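Local coordinates for ribosome biogenesis GTPase A (Thermotoga maritima, PDB 3CNN), which binds GTP and probably acts as a GTPase required for a late step of 50S ribosomal subunit assembly, probably binding 23S rRNA, at residues A[193-198]-A[241-246]. Sequence-based numbering, arbitrary orientation.
Sequences ARSIGI and GRVSFE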
ATOM      1  N   ALA A 193      -1.900  17.776   2.924  1.00 44.24           N
ATOM      2  CA  ALA A 193      -2.621  19.009   3.266  1.00 46.19           C
ATOM      3  C   ALA A 193      -3.871  19.206   2.423  1.00 48.08           C
ATOM      4  O   ALA A 193      -4.969  19.305   2.961  1.00 48.44           O
ATOM      5  CB  ALA A 193      -1.695  20.215   3.120  1.00 45.27           C
ATOM      6  N   ARG A 194      -3.699  19.250   1.100  1.00 50.48           N
ATOM      7  CA  ARG A 194      -4.826  19.337   0.162  1.00 52.95           C
ATOM      8  C   ARG A 194      -5.913  18.298   0.440  1.00 53.68           C
ATOM      9  O   ARG A 194      -7.096  18.626   0.418  1.00 54.55           O
ATOM     10  CB  ARG A 194      -4.350  19.205  -1.288  1.00 53.25           C
ATOM     11  CG  ARG A 194      -5.471  19.095  -2.323  1.00 57.06           C
ATOM     12  CD  ARG A 194      -6.248  20.418  -2.536  1.00 63.03           C
ATOM     13  NE  ARG A 194      -5.500  21.374  -3.359  1.00 66.23           N
ATOM     14  CZ  ARG A 194      -6.045  22.359  -4.075  1.00 68.12           C
ATOM     15  NH1 ARG A 194      -7.366  22.538  -4.089  1.00 68.93           N
ATOM     16  NH2 ARG A 194      -5.265  23.169  -4.792  1.00 68.49           N
ATOM     17  N   SER A 195      -5.516  17.053   0.701  1.00 54.50           N
ATOM     18  CA  SER A 195      -6.489  15.968   0.808  1.00 55.16           C
ATOM     19  C   SER A 195      -7.038  15.809   2.228  1.00 55.39           C
ATOM     20  O   SER A 195      -7.845  14.915   2.498  1.00 55.56           O
ATOM     21  CB  SER A 195      -5.944  14.648   0.224  1.00 55.43           C
ATOM     22  OG  SER A 195      -5.119  13.944   1.130  1.00 56.01           O
ATOM     23  N   ILE A 196      -6.631  16.710   3.116  1.00 55.49           N
ATOM     24  CA  ILE A 196      -7.199  16.753   4.452  1.00 55.43           C
ATOM     25  C   ILE A 196      -7.847  18.111   4.750  1.00 55.60           C
ATOM     26  O   ILE A 196      -8.950  18.137   5.272  1.00 56.15           O
ATOM     27  CB  ILE A 196      -6.194  16.247   5.561  1.00 55.44           C
ATOM     28  CG1 ILE A 196      -6.960  15.552   6.690  1.00 55.05           C
ATOM     29  CG2 ILE A 196      -5.256  17.363   6.062  1.00 54.64           C
ATOM     30  CD1 ILE A 196      -6.117  15.167   7.884  1.00 55.37           C
ATOM     31  N   GLY A 197      -7.191  19.220   4.388  1.00 55.61           N
ATOM     32  CA  GLY A 197      -7.717  20.572   4.630  1.00 54.95           C
ATOM     33  C   GLY A 197      -6.664  21.633   4.950  1.00 55.27           C
ATOM     34  O   GLY A 197      -6.856  22.825   4.673  1.00 55.28           O
ATOM     35  N   ILE A 198      -5.556  21.213   5.560  1.00 55.12           N
ATOM     36  CA  ILE A 198      -4.448  22.118   5.881  1.00 54.50           C
ATOM     37  C   ILE A 198      -4.127  23.059   4.727  1.00 54.16           C
ATOM     38  O   ILE A 198      -4.285  22.694   3.558  1.00 54.16           O
ATOM     39  CB  ILE A 198      -3.157  21.352   6.220  1.00 54.18           C
ATOM     40  CG1 ILE A 198      -3.344  20.488   7.460  1.00 53.73           C
ATOM     41  CG2 ILE A 198      -1.978  22.325   6.389  1.00 54.45           C
ATOM     42  CD1 ILE A 198      -2.099  19.749   7.849  1.00 53.04           C
ATOM     43  N   GLY A 241      -5.651  10.615  10.375  1.00 48.88           N
ATOM     44  CA  GLY A 241      -6.991  10.720   9.777  1.00 48.44           C
ATOM     45  C   GLY A 241      -7.248   9.794   8.588  1.00 48.07           C
ATOM     46  O   GLY A 241      -6.306   9.359   7.914  1.00 48.00           O
ATOM     47  N   ARG A 242      -8.527   9.496   8.338  1.00 47.24           N
ATOM     48  CA  ARG A 242      -8.955   8.742   7.161  1.00 46.43           C
ATOM     49  C   ARG A 242      -8.750   9.609   5.944  1.00 45.71           C
ATOM     50  O   ARG A 242      -9.587  10.452   5.643  1.00 46.07           O
ATOM     51  CB  ARG A 242     -10.439   8.399   7.242  1.00 46.62           C
ATOM     52  CG  ARG A 242     -10.796   7.006   7.687  1.00 47.11           C
ATOM     53  CD  ARG A 242     -12.257   6.778   7.405  1.00 48.29           C
ATOM     54  NE  ARG A 242     -12.735   5.449   7.780  1.00 50.13           N
ATOM     55  CZ  ARG A 242     -12.822   4.427   6.937  1.00 51.55           C
ATOM     56  NH1 ARG A 242     -12.433   4.572   5.682  1.00 51.91           N
ATOM     57  NH2 ARG A 242     -13.281   3.252   7.347  1.00 52.64           N
ATOM     58  N   VAL A 243      -7.653   9.374   5.232  1.00 44.86           N
ATOM     59  CA  VAL A 243      -7.207  10.215   4.128  1.00 43.73           C
ATOM     60  C   VAL A 243      -6.716   9.336   2.958  1.00 42.99           C
ATOM     61  O   VAL A 243      -5.945   8.404   3.182  1.00 42.25           O
ATOM     62  CB  VAL A 243      -6.038  11.124   4.632  1.00 43.72           C
ATOM     63  CG1 VAL A 243      -5.376  11.861   3.508  1.00 44.29           C
ATOM     64  CG2 VAL A 243      -6.539  12.109   5.676  1.00 44.21           C
ATOM     65  N   SER A 244      -7.167   9.638   1.732  1.00 42.10           N
ATOM     66  CA  SER A 244      -6.589   9.067   0.492  1.00 41.45           C
ATOM     67  C   SER A 244      -5.738  10.103  -0.255  1.00 41.23           C
ATOM     68  O   SER A 244      -5.931  11.307  -0.094  1.00 41.48           O
ATOM     69  CB  SER A 244      -7.663   8.467  -0.426  1.00 40.97           C
ATOM     70  OG  SER A 244      -8.360   7.432   0.245  1.00 40.22           O
ATOM     71  N   PHE A 245      -4.798   9.629  -1.068  1.00 40.83           N
ATOM     72  CA  PHE A 245      -3.739  10.487  -1.597  1.00 40.85           C
ATOM     73  C   PHE A 245      -3.844  10.627  -3.088  1.00 41.69           C
ATOM     74  O   PHE A 245      -3.163  11.450  -3.689  1.00 41.24           O
ATOM     75  CB  PHE A 245      -2.363   9.949  -1.195  1.00 40.51           C
ATOM     76  CG  PHE A 245      -2.240   9.672   0.281  1.00 38.82           C
ATOM     77  CD1 PHE A 245      -2.436  10.697   1.213  1.00 37.06           C
ATOM     78  CD2 PHE A 245      -1.976   8.388   0.736  1.00 36.46           C
ATOM     79  CE1 PHE A 245      -2.340  10.452   2.578  1.00 36.60           C
ATOM     80  CE2 PHE A 245      -1.879   8.125   2.093  1.00 36.66           C
ATOM     81  CZ  PHE A 245      -2.063   9.165   3.024  1.00 38.02           C
ATOM     82  N   GLU A 246      -4.709   9.819  -3.692  1.00 43.16           N
ATOM     83  CA  GLU A 246      -5.025  10.020  -5.093  1.00 44.79           C
ATOM     84  C   GLU A 246      -6.444   9.563  -5.460  1.00 46.84           C
ATOM     85  O   GLU A 246      -7.044   8.707  -4.777  1.00 47.09           O
ATOM     86  CB  GLU A 246      -3.927   9.450  -6.023  1.00 44.73           C
ATOM     87  CG  GLU A 246      -3.753   7.955  -6.023  1.00 43.12           C
ATOM     88  CD  GLU A 246      -2.452   7.497  -6.678  1.00 43.76           C
ATOM     89  OE1 GLU A 246      -1.785   8.255  -7.422  1.00 42.47           O
ATOM     90  OE2 GLU A 246      -2.080   6.344  -6.438  1.00 44.05           O
TER
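S195 and S244 supply the polar part of this contact. The hydroxyl S195 OG lies within reach of two carbonyl oxygens, S244 O at 3.0 Å across the contact and I191 O one helical turn earlier. With chi1 at 82°, OG sits between the backbone N and the carbonyl carbon of S195, a rotation that brings it near both acceptors. S244 O also accepts a hydrogen bond from R247 NH1, while the CB of S244 points away from 193-198 and its OG hydrogen-bonds to D60 N.

The two methyls of V243 fork between S195 and I196. CG1, anti to the backbone N (chi1 171°), makes a van der Waals contact of a methyl with a hydroxyl, 3.2 Å from S195 OG. The apolar packing falls to V243 CG2, which lies 3.6 Å from I196 CG1 and also touches I196 CD1, the two side chains crossing at about a right angle. Replacing this valine by an alanine would probably leave CG1 and CD1 of I196 without the methyl they rest on and open a gap beside the S195 hydroxyl. The F245 ring adds a marginal touch, with CD1 4.2 Å from S195 OG.

The interface is small, 176 Å² summed over both sides. It joins the turn after helix 182-194, where I196 N and G197 N both bond to A193 O, to the loop after helix 224-236. F245, its side chain about 11 Å from the bound GTP, packs on I191 and R32, and E246 forms a salt bridge with K167, so 241-246 bridges helices 182-194 and 162-170.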